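Local coordinates for protein Lys-gingipain catalytic subunit (Porphyromonas gingivalis, PDB 6I9A) that cleaves proteins with a strong preference for lysine at P1, as a secreted cysteine endopeptidase that may act as a virulence factor in periodontal disease, at residues K95-V100 against W354-V359; Y117-S122 against T324-M329; A157-S162 against W222-L227; S165-P170 against A297-Q302. All coordinates share one frame; numbering follows the deposited sequence.

Contact 1: K95-V100 against W354-V359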
loop_
_atom_site.group_PDB
_atom_site.type_symbol
_atom_site.label_atom_id
_atom_site.label_comp_id
_atom_site.label_asym_id
_atom_site.label_seq_id
_atom_site.Cartn_x
_atom_site.Cartn_y
_atom_site.Cartn_z
ATOM N N LYS A 95 -0.903 5.082 22.530
ATOM C CA LYS A 95 -0.317 5.082 23.892
ATOM C C LYS A 95 0.934 5.952 23.883
ATOM O O LYS A 95 1.207 6.676 24.855
ATOM C CB LYS A 95 0.041 3.648 24.348
ATOM C CG LYS A 95 0.752 3.591 25.730
ATOM C CD LYS A 95 1.173 2.199 26.216
ATOM C CE LYS A 95 1.964 2.384 27.482
ATOM N NZ LYS A 95 2.158 1.104 28.191
ATOM N N LYS A 96 1.698 5.885 22.782
ATOM C CA LYS A 96 2.931 6.660 22.668
ATOM C C LYS A 96 2.715 7.926 21.879
ATOM O O LYS A 96 3.274 8.981 22.219
ATOM C CB LYS A 96 4.027 5.815 21.991
ATOM C CG LYS A 96 4.303 4.459 22.640
ATOM C CD LYS A 96 4.575 4.626 24.146
ATOM C CE LYS A 96 4.982 3.344 24.787
ATOM N NZ LYS A 96 4.962 3.488 26.288
ATOM N N THR A 97 1.920 7.859 20.815
ATOM C CA THR A 97 1.794 9.045 19.955
ATOM C C THR A 97 0.839 10.080 20.495
ATOM O O THR A 97 0.976 11.243 20.131
ATOM C CB THR A 97 1.332 8.654 18.550
ATOM O OG1 THR A 97 -0.021 8.161 18.657
ATOM C CG2 THR A 97 2.278 7.626 17.949
ATOM N N LYS A 98 -0.176 9.652 21.286
ATOM C CA LYS A 98 -1.215 10.563 21.771
ATOM C C LYS A 98 -2.022 11.140 20.600
ATOM O O LYS A 98 -2.718 12.125 20.788
ATOM C CB LYS A 98 -0.646 11.708 22.646
ATOM C CG LYS A 98 0.461 11.303 23.647
ATOM C CD LYS A 98 0.016 10.232 24.567
ATOM C CE LYS A 98 1.072 9.930 25.618
ATOM N NZ LYS A 98 0.576 8.870 26.542
ATOM N N LYS A 99 -1.958 10.482 19.427
ATOM C CA LYS A 99 -2.693 10.926 18.239
ATOM C C LYS A 99 -3.423 9.724 17.682
ATOM O O LYS A 99 -3.116 8.594 18.028
ATOM C CB LYS A 99 -1.750 11.517 17.175
ATOM C CG LYS A 99 -0.927 12.715 17.678
ATOM C CD LYS A 99 -1.750 13.947 18.041
ATOM C CE LYS A 99 -0.794 14.997 18.646
ATOM N NZ LYS A 99 -1.485 16.251 18.928
ATOM N N VAL A 100 -4.388 9.962 16.787
ATOM C CA VAL A 100 -5.187 8.843 16.285
ATOM C C VAL A 100 -4.293 7.797 15.645
ATOM O O VAL A 100 -3.297 8.091 14.950
ATOM C CB VAL A 100 -6.299 9.351 15.325
ATOM C CG1 VAL A 100 -5.732 9.881 13.989
ATOM C CG2 VAL A 100 -7.372 8.276 15.114
ATOM N N TRP A 354 5.166 2.247 15.036
ATOM C CA TRP A 354 4.076 1.354 14.617
ATOM C C TRP A 354 2.739 2.028 14.821
ATOM O O TRP A 354 1.834 1.793 14.014
ATOM C CB TRP A 354 4.196 0.019 15.355
ATOM C CG TRP A 354 5.345 -0.817 14.863
ATOM C CD1 TRP A 354 6.598 -0.929 15.428
ATOM C CD2 TRP A 354 5.376 -1.580 13.645
ATOM N NE1 TRP A 354 7.392 -1.739 14.651
ATOM C CE2 TRP A 354 6.669 -2.155 13.538
ATOM C CE3 TRP A 354 4.444 -1.805 12.621
ATOM C CZ2 TRP A 354 7.036 -2.982 12.463
ATOM C CZ3 TRP A 354 4.798 -2.638 11.584
ATOM C CH2 TRP A 354 6.088 -3.198 11.482
ATOM N N GLU A 355 2.566 2.872 15.862
ATOM C CA GLU A 355 1.334 3.637 16.036
ATOM C C GLU A 355 1.217 4.815 15.049
ATOM O O GLU A 355 0.103 5.297 14.798
ATOM C CB GLU A 355 1.273 4.228 17.446
ATOM C CG GLU A 355 0.993 3.238 18.570
ATOM C CD GLU A 355 0.875 3.897 19.927
ATOM O OE1 GLU A 355 1.346 5.045 20.106
ATOM O OE2 GLU A 355 0.273 3.263 20.818
ATOM N N ALA A 356 2.351 5.348 14.594
ATOM C CA ALA A 356 2.374 6.602 13.852
ATOM C C ALA A 356 2.011 6.470 12.367
ATOM O O ALA A 356 1.197 7.224 11.847
ATOM C CB ALA A 356 3.771 7.230 13.951
ATOM N N TYR A 357 2.710 5.555 11.667
ATOM C CA TYR A 357 2.581 5.476 10.207
ATOM C C TYR A 357 1.320 4.766 9.788
ATOM O O TYR A 357 0.906 3.749 10.403
ATOM C CB TYR A 357 3.837 4.872 9.598
ATOM C CG TYR A 357 4.875 5.933 9.252
ATOM C CD1 TYR A 357 5.811 6.375 10.196
ATOM C CD2 TYR A 357 4.872 6.556 8.009
ATOM C CE1 TYR A 357 6.724 7.380 9.883
ATOM C CE2 TYR A 357 5.799 7.539 7.692
ATOM C CZ TYR A 357 6.729 7.937 8.625
ATOM O OH TYR A 357 7.639 8.897 8.242
ATOM N N HIS A 358 0.690 5.294 8.747
ATOM C CA HIS A 358 -0.539 4.724 8.199
ATOM C C HIS A 358 -0.500 4.723 6.705
ATOM O O HIS A 358 0.137 5.578 6.087
ATOM C CB HIS A 358 -1.740 5.603 8.639
ATOM C CG HIS A 358 -2.074 5.465 10.101
ATOM N ND1 HIS A 358 -1.333 6.084 11.073
ATOM C CD2 HIS A 358 -3.039 4.719 10.705
ATOM C CE1 HIS A 358 -1.867 5.707 12.244
ATOM N NE2 HIS A 358 -2.896 4.877 12.067
ATOM N N VAL A 359 -1.313 3.803 6.137
ATOM C CA VAL A 359 -1.685 3.855 4.740
ATOM C C VAL A 359 -3.109 4.435 4.649
ATOM O O VAL A 359 -4.044 3.890 5.268
ATOM C CB VAL A 359 -1.652 2.477 4.058
ATOM C CG1 VAL A 359 -2.114 2.617 2.588
ATOM C CG2 VAL A 359 -0.242 1.845 4.098
HETATM O O HOH W 1 -0.673 7.763 16.004
#
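Glu355 reaches from the last turn of helix 350-356 into the loop 95-100 and takes up three consecutive backbone N-H groups with one carboxylate. OE2 accepts from Lys95 N at 2.8 Å, on its syn side. OE1 takes two donors: Lys96 N at 2.8 Å, again syn, and Thr97 N at 3.0 Å, which arrives nearly along the C-O axis. The extended side chain (chi2 -177°) carries the carboxylate to all three amides, whose residues have helical backbone angles without regular helical bonds. Tyr104 OH gives OE2 a further hydrogen bond. Beside the carboxylate, Thr97 CG2 packs against Glu355 CB at 3.6 Å, and Thr97 OG1 accepts from Lys99 N at 3.1 Å in an ST turn. A water bonded to Thr97 OG1 lies within 2.8 Å of Val100 O and 2.9 Å of Glu355 O, bridging loop and helix end. Ser280 OG is hydrogen-bonded to Val100 O, and Thr101 OG1 to Glu355 O. His358 ND1 donates to Ala356 O, which lies in the ring plane, and NE2 is hydrogen-bonded to Asp102 N. A buried acid thus satisfies the amides of a lysine-rich loop in the C25 catalytic domain; the converging N-H dipoles would probably favour its ionised form.

Contact 2: Y117-S122 against T324-M329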
loop_
_atom_site.group_PDB
_atom_site.type_symbol
_atom_site.label_atom_id
_atom_site.label_comp_id
_atom_site.label_asym_id
_atom_site.label_seq_id
_atom_site.Cartn_x
_atom_site.Cartn_y
_atom_site.Cartn_z
ATOM N N TYR A 117 -1.967 -6.513 7.386
ATOM C CA TYR A 117 -1.657 -5.257 6.703
ATOM C C TYR A 117 -2.904 -4.420 6.628
ATOM O O TYR A 117 -3.890 -4.827 5.985
ATOM C CB TYR A 117 -1.190 -5.556 5.285
ATOM C CG TYR A 117 0.251 -5.974 5.106
ATOM C CD1 TYR A 117 1.248 -5.574 6.012
ATOM C CD2 TYR A 117 0.658 -6.657 3.963
ATOM C CE1 TYR A 117 2.590 -5.872 5.777
ATOM C CE2 TYR A 117 1.995 -6.969 3.725
ATOM C CZ TYR A 117 2.957 -6.554 4.632
ATOM O OH TYR A 117 4.288 -6.849 4.427
ATOM N N THR A 118 -2.919 -3.283 7.311
ATOM C CA THR A 118 -4.087 -2.455 7.464
ATOM C C THR A 118 -3.966 -1.182 6.698
ATOM O O THR A 118 -2.923 -0.502 6.739
ATOM C CB THR A 118 -4.269 -2.178 8.975
ATOM O OG1 THR A 118 -4.429 -3.456 9.627
ATOM C CG2 THR A 118 -5.477 -1.331 9.290
ATOM N N PHE A 119 -5.050 -0.783 6.044
ATOM C CA PHE A 119 -5.104 0.493 5.337
ATOM C C PHE A 119 -6.492 1.039 5.492
ATOM O O PHE A 119 -7.448 0.299 5.750
ATOM C CB PHE A 119 -4.682 0.357 3.868
ATOM C CG PHE A 119 -5.517 -0.640 3.079
ATOM C CD1 PHE A 119 -6.675 -0.230 2.425
ATOM C CD2 PHE A 119 -5.095 -1.972 2.928
ATOM C CE1 PHE A 119 -7.393 -1.115 1.641
ATOM C CE2 PHE A 119 -5.852 -2.854 2.174
ATOM C CZ PHE A 119 -6.977 -2.420 1.524
ATOM N N ARG A 120 -6.623 2.347 5.273
ATOM C CA ARG A 120 -7.887 3.038 5.433
ATOM C C ARG A 120 -8.241 3.809 4.182
ATOM O O ARG A 120 -7.521 4.726 3.778
ATOM C CB ARG A 120 -7.866 3.962 6.670
ATOM C CG ARG A 120 -9.125 4.818 6.832
ATOM C CD ARG A 120 -9.011 5.770 8.000
ATOM N NE ARG A 120 -9.047 5.102 9.299
ATOM C CZ ARG A 120 -10.080 5.181 10.140
ATOM N NH1 ARG A 120 -11.254 5.714 9.741
ATOM N NH2 ARG A 120 -9.971 4.699 11.361
ATOM N N MET A 121 -9.360 3.428 3.545
ATOM C CA MET A 121 -9.950 4.142 2.431
ATOM C C MET A 121 -10.825 5.200 3.068
ATOM O O MET A 121 -12.022 4.980 3.301
ATOM C CB MET A 121 -10.749 3.166 1.556
ATOM C CG MET A 121 -9.922 1.967 1.078
ATOM S SD MET A 121 -8.970 2.336 -0.402
ATOM C CE MET A 121 -10.198 2.026 -1.509
ATOM N N SER A 122 -10.234 6.330 3.450
ATOM C CA SER A 122 -10.975 7.371 4.175
ATOM C C SER A 122 -11.723 8.271 3.205
ATOM O O SER A 122 -11.099 8.933 2.347
ATOM C CB SER A 122 -10.018 8.209 5.025
ATOM O OG SER A 122 -10.838 9.187 5.648
ATOM N N THR A 324 3.800 -4.892 -1.916
ATOM C CA THR A 324 2.582 -4.096 -1.742
ATOM C C THR A 324 2.913 -2.728 -1.173
ATOM O O THR A 324 3.958 -2.530 -0.549
ATOM C CB THR A 324 1.593 -4.827 -0.862
ATOM O OG1 THR A 324 2.148 -4.987 0.454
ATOM C CG2 THR A 324 1.110 -6.124 -1.477
ATOM N N VAL A 325 1.956 -1.837 -1.244
ATOM C CA VAL A 325 2.064 -0.521 -0.577
ATOM C C VAL A 325 2.230 -0.730 0.938
ATOM O O VAL A 325 3.134 -0.168 1.566
ATOM C CB VAL A 325 0.813 0.341 -0.863
ATOM C CG1 VAL A 325 0.818 1.584 0.034
ATOM C CG2 VAL A 325 0.774 0.766 -2.337
ATOM N N ASN A 326 1.367 -1.578 1.548
ATOM C CA ASN A 326 1.520 -1.779 2.998
ATOM C C ASN A 326 2.904 -2.288 3.317
ATOM O O ASN A 326 3.462 -1.903 4.360
ATOM C CB ASN A 326 0.491 -2.785 3.536
ATOM C CG ASN A 326 -0.699 -2.079 4.139
ATOM O OD1 ASN A 326 -1.743 -1.890 3.496
ATOM N ND2 ASN A 326 -0.577 -1.667 5.404
ATOM N N SER A 327 3.484 -3.182 2.504
ATOM C CA SER A 327 4.785 -3.748 2.837
ATOM C C SER A 327 5.888 -2.693 2.822
ATOM O O SER A 327 6.905 -2.884 3.493
ATOM C CB SER A 327 5.125 -4.923 1.924
ATOM O OG SER A 327 5.470 -4.490 0.618
ATOM N N ILE A 328 5.754 -1.625 2.043
ATOM C CA ILE A 328 6.792 -0.543 2.026
ATOM C C ILE A 328 6.811 0.085 3.416
ATOM O O ILE A 328 7.879 0.308 4.011
ATOM C CB ILE A 328 6.503 0.483 0.923
ATOM C CG1 ILE A 328 6.553 -0.191 -0.458
ATOM C CG2 ILE A 328 7.462 1.651 1.015
ATOM C CD1 ILE A 328 6.098 0.714 -1.586
ATOM N N MET A 329 5.605 0.402 3.951
ATOM C CA MET A 329 5.500 0.996 5.296
ATOM C C MET A 329 6.018 0.033 6.369
ATOM O O MET A 329 6.726 0.434 7.278
ATOM C CB MET A 329 4.041 1.384 5.541
ATOM C CG MET A 329 3.819 2.050 6.897
ATOM S SD MET A 329 2.128 2.593 7.136
ATOM C CE MET A 329 1.323 1.069 7.652
#
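Asn326, in the first turn of helix 325-342, lies against Tyr117 on the edge strand 117-121, and these two bury most of the surface. Asn326 CB sits over one face of the Tyr117 ring, 3.9 Å from its centroid, in a CH-pi contact offset toward the rim. Its amide continues past the tyrosine in the opposite direction, the amide and ring planes 18° apart. From there ND2 donates to Thr118 O at 2.9 Å, almost straight at the hydrogen (173°) and in the amide plane, although above the carbonyl plane of Thr118. OD1 meets Phe119 CD2 at 3.4 Å, so the amide touches three successive strand residues. This packing joins the outermost strand of the four-stranded parallel sheet to a helix of the C25 catalytic domain, the segments running at 109° to each other. Ser327 lies at the far end of the tyrosine, its CB 3.3 Å from Tyr117 OH, which is hydrogen-bonded to Asp8. Thr324 is the N-cap: its OG1 accepts from Ser327 N at 3.0 Å and lies 3.8 Å from Tyr117 CE2. Ser327 OG, placed between its backbone N and carbonyl carbon, turns back to donate to Thr324 O at 2.7 Å.

Contact 3: A157-S162 against W222-L227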
loop_
_atom_site.group_PDB
_atom_site.type_symbol
_atom_site.label_atom_id
_atom_site.label_comp_id
_atom_site.label_asym_id
_atom_site.label_seq_id
_atom_site.Cartn_x
_atom_site.Cartn_y
_atom_site.Cartn_z
ATOM N N ALA A 157 14.298 16.142 -0.824
ATOM C CA ALA A 157 14.845 16.369 0.500
ATOM C C ALA A 157 14.511 17.812 0.822
ATOM O O ALA A 157 15.178 18.744 0.298
ATOM C CB ALA A 157 16.351 16.129 0.529
ATOM N N GLY A 158 13.439 18.057 1.559
ATOM C CA GLY A 158 12.971 19.412 1.820
ATOM C C GLY A 158 13.841 20.185 2.777
ATOM O O GLY A 158 14.887 19.730 3.251
ATOM N N ALA A 159 13.359 21.378 3.106
ATOM C CA ALA A 159 14.164 22.350 3.851
ATOM C C ALA A 159 14.264 22.053 5.328
ATOM O O ALA A 159 13.272 21.747 5.988
ATOM C CB ALA A 159 13.568 23.741 3.673
ATOM N N ASP A 160 15.490 22.162 5.853
ATOM C CA ASP A 160 15.789 22.178 7.289
ATOM C C ASP A 160 17.217 22.603 7.400
ATOM O O ASP A 160 18.098 21.942 6.843
ATOM C CB ASP A 160 15.528 20.820 7.978
ATOM C CG ASP A 160 15.711 20.982 9.469
ATOM O OD1 ASP A 160 16.867 21.150 9.908
ATOM O OD2 ASP A 160 14.708 20.913 10.211
ATOM N N TYR A 161 17.491 23.693 8.157
ATOM C CA TYR A 161 18.839 24.275 8.124
ATOM C C TYR A 161 19.919 23.251 8.439
ATOM O O TYR A 161 20.995 23.256 7.822
ATOM C CB TYR A 161 18.938 25.478 9.073
ATOM C CG TYR A 161 17.958 26.576 8.698
ATOM C CD1 TYR A 161 18.101 27.300 7.519
ATOM C CD2 TYR A 161 16.840 26.829 9.485
ATOM C CE1 TYR A 161 17.168 28.291 7.162
ATOM C CE2 TYR A 161 15.909 27.814 9.145
ATOM C CZ TYR A 161 16.063 28.527 7.973
ATOM O OH TYR A 161 15.092 29.476 7.666
ATOM N N SER A 162 19.668 22.400 9.469
ATOM C CA SER A 162 20.682 21.419 9.856
ATOM C C SER A 162 20.450 20.028 9.276
ATOM O O SER A 162 21.422 19.356 8.922
ATOM C CB SER A 162 20.837 21.316 11.373
ATOM O OG SER A 162 19.673 20.802 12.025
ATOM N N TRP A 222 2.812 19.294 2.798
ATOM C CA TRP A 222 4.267 19.147 2.808
ATOM C C TRP A 222 4.741 20.600 2.945
ATOM O O TRP A 222 4.380 21.445 2.121
ATOM C CB TRP A 222 4.791 18.467 1.542
ATOM C CG TRP A 222 4.411 17.028 1.453
ATOM C CD1 TRP A 222 3.951 16.219 2.457
ATOM C CD2 TRP A 222 4.620 16.184 0.323
ATOM N NE1 TRP A 222 3.831 14.930 2.000
ATOM C CE2 TRP A 222 4.233 14.881 0.688
ATOM C CE3 TRP A 222 5.071 16.413 -0.994
ATOM C CZ2 TRP A 222 4.376 13.775 -0.174
ATOM C CZ3 TRP A 222 5.148 15.327 -1.868
ATOM C CH2 TRP A 222 4.794 14.027 -1.458
ATOM N N ALA A 223 5.480 20.943 3.999
ATOM C CA ALA A 223 5.605 22.352 4.361
ATOM C C ALA A 223 6.635 23.159 3.582
ATOM O O ALA A 223 6.420 24.377 3.409
ATOM C CB ALA A 223 5.879 22.484 5.850
ATOM N N ASP A 224 7.749 22.561 3.183
ATOM C CA ASP A 224 8.787 23.383 2.505
ATOM C C ASP A 224 9.761 22.460 1.774
ATOM O O ASP A 224 10.586 21.794 2.421
ATOM C CB ASP A 224 9.558 24.226 3.541
ATOM C CG ASP A 224 10.497 25.221 2.913
ATOM O OD1 ASP A 224 10.724 25.142 1.710
ATOM O OD2 ASP A 224 11.056 26.074 3.665
ATOM N N PRO A 225 9.669 22.367 0.451
ATOM C CA PRO A 225 8.820 23.189 -0.421
ATOM C C PRO A 225 7.338 22.906 -0.198
ATOM O O PRO A 225 6.927 21.758 0.017
ATOM C CB PRO A 225 9.260 22.789 -1.829
ATOM C CG PRO A 225 9.879 21.407 -1.672
ATOM C CD PRO A 225 10.564 21.506 -0.329
ATOM N N LEU A 226 6.529 23.950 -0.254
ATOM C CA LEU A 226 5.157 23.885 0.131
ATOM C C LEU A 226 4.247 23.261 -0.922
ATOM O O LEU A 226 4.203 23.676 -2.098
ATOM C CB LEU A 226 4.667 25.325 0.420
ATOM C CG LEU A 226 3.209 25.476 0.894
ATOM C CD1 LEU A 226 3.020 24.859 2.305
ATOM C CD2 LEU A 226 2.799 26.955 0.944
ATOM N N LEU A 227 3.442 22.287 -0.459
ATOM C CA LEU A 227 2.370 21.679 -1.255
ATOM C C LEU A 227 1.198 21.535 -0.332
ATOM O O LEU A 227 1.232 20.711 0.587
ATOM C CB LEU A 227 2.791 20.332 -1.819
ATOM C CG LEU A 227 1.763 19.611 -2.699
ATOM C CD1 LEU A 227 1.452 20.389 -3.985
ATOM C CD2 LEU A 227 2.237 18.192 -3.018
HETATM O O HOH W 2 10.575 21.321 5.313
#
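Ala159 and Asp224 meet through a single direct hydrogen bond, backbone to backbone: Ala159 N donates to Asp224 O at 2.9 Å, nearly straight at the hydrogen (171°) but tilted from the carbonyl plane. The same carbonyl oxygen accepts from a water, 2.9 Å from Asp224 O, which also donates to Ala159 O at 2.8 Å. Amide and water together tie both polar backbone atoms of Ala159 to one acceptor. Van der Waals contacts surround this pair. The methyl CB of Ala159 rests against the carboxylate of Asp224, 3.4 Å from OD2, and CG of Asp224 stands anti to its backbone N (chi1 -172°), which lays the carboxylate alongside the methyl. Gly158 CA comes within 3.4 Å of Asp224 O and packs on Pro225 CD at 3.8 Å. The first segment is the loop that leaves strand 152-157 of the six-stranded mixed sheet and enters helix 163-178, while the second belongs to a beta hairpin whose strands 221-223 and 226-228 pair through Trp222 and Leu227, with a cis peptide before Pro225. Both border the active site. Within the loop, Asp160 OD1 accepts a weak capping bond from Ser162 N and a further bond from Trp163 N at the start of helix 163-178, whereas its OD2 is hydrogen-bonded to His216, the inferred proton donor. On the other side, Ala223 touches the bound inhibitor, and Tyr213 OH is hydrogen-bonded to Asp224 N.

Contact 4: S165-P170 against A297-Q302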
loop_
_atom_site.group_PDB
_atom_site.type_symbol
_atom_site.label_atom_id
_atom_site.label_comp_id
_atom_site.label_asym_id
_atom_site.label_seq_id
_atom_site.Cartn_x
_atom_site.Cartn_y
_atom_site.Cartn_z
ATOM N N SER A 165 21.096 18.597 5.081
ATOM C CA SER A 165 22.356 18.003 4.617
ATOM C C SER A 165 22.703 16.730 5.371
ATOM O O SER A 165 23.367 15.833 4.819
ATOM C CB SER A 165 23.508 19.018 4.781
ATOM O OG SER A 165 23.709 19.385 6.146
ATOM N N GLN A 166 22.310 16.637 6.644
ATOM C CA GLN A 166 22.718 15.500 7.474
ATOM C C GLN A 166 21.918 14.254 7.215
ATOM O O GLN A 166 22.462 13.149 7.368
ATOM C CB GLN A 166 22.627 15.866 8.954
ATOM C CG GLN A 166 23.675 16.948 9.311
ATOM C CD GLN A 166 25.048 16.321 9.283
ATOM O OE1 GLN A 166 25.307 15.383 10.012
ATOM N NE2 GLN A 166 25.881 16.761 8.398
ATOM N N VAL A 167 20.630 14.409 6.856
ATOM C CA VAL A 167 19.773 13.229 6.669
ATOM C C VAL A 167 18.955 13.300 5.377
ATOM O O VAL A 167 18.835 12.293 4.708
ATOM C CB VAL A 167 18.821 13.100 7.877
ATOM C CG1 VAL A 167 17.625 12.189 7.583
ATOM C CG2 VAL A 167 19.589 12.557 9.090
ATOM N N GLY A 168 18.358 14.454 5.055
ATOM C CA GLY A 168 17.470 14.489 3.885
ATOM C C GLY A 168 18.187 14.119 2.604
ATOM O O GLY A 168 17.752 13.235 1.827
ATOM N N GLN A 169 19.330 14.794 2.356
ATOM C CA GLN A 169 20.063 14.497 1.122
ATOM C C GLN A 169 20.626 13.058 1.091
ATOM O O GLN A 169 20.434 12.348 0.114
ATOM C CB GLN A 169 21.148 15.515 0.876
ATOM C CG GLN A 169 20.616 16.920 0.566
ATOM C CD GLN A 169 21.702 17.807 0.047
ATOM O OE1 GLN A 169 22.503 17.377 -0.805
ATOM N NE2 GLN A 169 21.733 19.019 0.546
ATOM N N PRO A 170 21.244 12.574 2.185
ATOM C CA PRO A 170 21.704 11.169 2.158
ATOM C C PRO A 170 20.564 10.189 1.889
ATOM O O PRO A 170 20.762 9.191 1.205
ATOM C CB PRO A 170 22.364 10.966 3.551
ATOM C CG PRO A 170 22.814 12.378 3.933
ATOM C CD PRO A 170 21.786 13.309 3.363
ATOM N N ALA A 297 22.485 3.559 9.471
ATOM C CA ALA A 297 22.720 4.814 8.763
ATOM C C ALA A 297 23.269 5.823 9.780
ATOM O O ALA A 297 22.877 5.824 10.934
ATOM C CB ALA A 297 21.377 5.305 8.199
ATOM N N VAL A 298 24.214 6.641 9.336
ATOM C CA VAL A 298 24.881 7.624 10.185
ATOM C C VAL A 298 24.601 9.029 9.666
ATOM O O VAL A 298 24.641 9.278 8.445
ATOM C CB VAL A 298 26.395 7.305 10.211
ATOM C CG1 VAL A 298 27.193 8.404 10.888
ATOM C CG2 VAL A 298 26.632 5.959 10.889
ATOM N N PHE A 299 24.275 9.947 10.565
ATOM C CA PHE A 299 23.999 11.323 10.160
ATOM C C PHE A 299 25.217 11.961 9.512
ATOM O O PHE A 299 26.345 11.851 10.031
ATOM C CB PHE A 299 23.565 12.188 11.346
ATOM C CG PHE A 299 22.402 11.653 12.160
ATOM C CD1 PHE A 299 21.402 10.898 11.573
ATOM C CD2 PHE A 299 22.329 11.895 13.525
ATOM C CE1 PHE A 299 20.353 10.394 12.334
ATOM C CE2 PHE A 299 21.254 11.414 14.272
ATOM C CZ PHE A 299 20.275 10.671 13.682
ATOM N N GLY A 300 25.002 12.587 8.361
ATOM C CA GLY A 300 26.077 13.316 7.716
ATOM C C GLY A 300 27.076 12.475 6.968
ATOM O O GLY A 300 28.090 13.031 6.514
ATOM N N VAL A 301 26.834 11.173 6.800
ATOM C CA VAL A 301 27.745 10.250 6.162
ATOM C C VAL A 301 26.900 9.458 5.199
ATOM O O VAL A 301 25.851 8.916 5.592
ATOM C CB VAL A 301 28.464 9.392 7.224
ATOM C CG1 VAL A 301 29.466 8.430 6.573
ATOM C CG2 VAL A 301 29.176 10.273 8.277
ATOM N N GLN A 302 27.305 9.400 3.952
ATOM C CA GLN A 302 26.463 8.752 2.989
ATOM C C GLN A 302 26.312 7.237 3.280
ATOM O O GLN A 302 27.334 6.546 3.385
ATOM C CB GLN A 302 26.985 8.992 1.558
ATOM C CG GLN A 302 26.032 8.439 0.478
ATOM C CD GLN A 302 24.680 9.106 0.498
ATOM O OE1 GLN A 302 24.575 10.289 0.868
ATOM N NE2 GLN A 302 23.604 8.389 0.143
HETATM O O HOH W 3 28.605 15.650 7.442
#
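Gln166 O accepts from Gly300 N at 2.8 Å, the shorter of the two direct hydrogen bonds between helix 163-178 and the loop 297-302. The N-H arrives in the carbonyl plane, on a lone pair. Here the helix departs from regular alpha form: 165-168 makes a wider pi-type turn. On the loop side, Val298 to Val301 form a type II beta turn, with Gly300 at positive phi. In one of its two modelled conformers, Gln166, bent at chi2 (-71°), folds over this glycine and brings OE1 to 3.2 Å from Gly300 CA, while a water accepts from Gln166 NE2 and donates to Gly300 O at 2.8 Å. A turn further along the helix, Gln302 NE2 donates to Pro170 O at 3.1 Å, again in the carbonyl plane on a lone pair, and Gln302 OE1 lies 3.5 Å from Pro170 CB. Beside these polar links, Val167 CG2 packs against Phe299 CD1 at 3.5 Å, the two side chains pointing the same way. Trp163 meets the Phe299 ring edge-to-face, and Tyr289 of helix 285-293 packs against both Val167 and Pro170. Gln166 O is thus left without the usual N-H donor four residues on, because residue 170 is a proline, and the loop supplies one; both loop donors meet backbone carbonyl oxygens in plane, on lone pairs.

In the fold
All four contacts lie in the C25 catalytic domain and divide into two groups. Contacts 1 and 2, with centres 14 Å apart, meet where Val359 O approaches Arg120 N at 3.0 Å, a probable hydrogen bond joining the edge strands of the mixed and parallel sheets; helices 325-342 and 350-356 follow each other in the chain. Contacts 3 and 4, with centres about 16 Å apart, touch through Ala157 CB and Gly168 C at 3.4 Å, and loop 157-162 leads directly into the helix of contact 4. Along the chain, contact 1 encloses contact 2, which encloses the interleaved contacts 3 and 4. One pair thus lies where the two sheets meet, while the other lies near the inhibitor site.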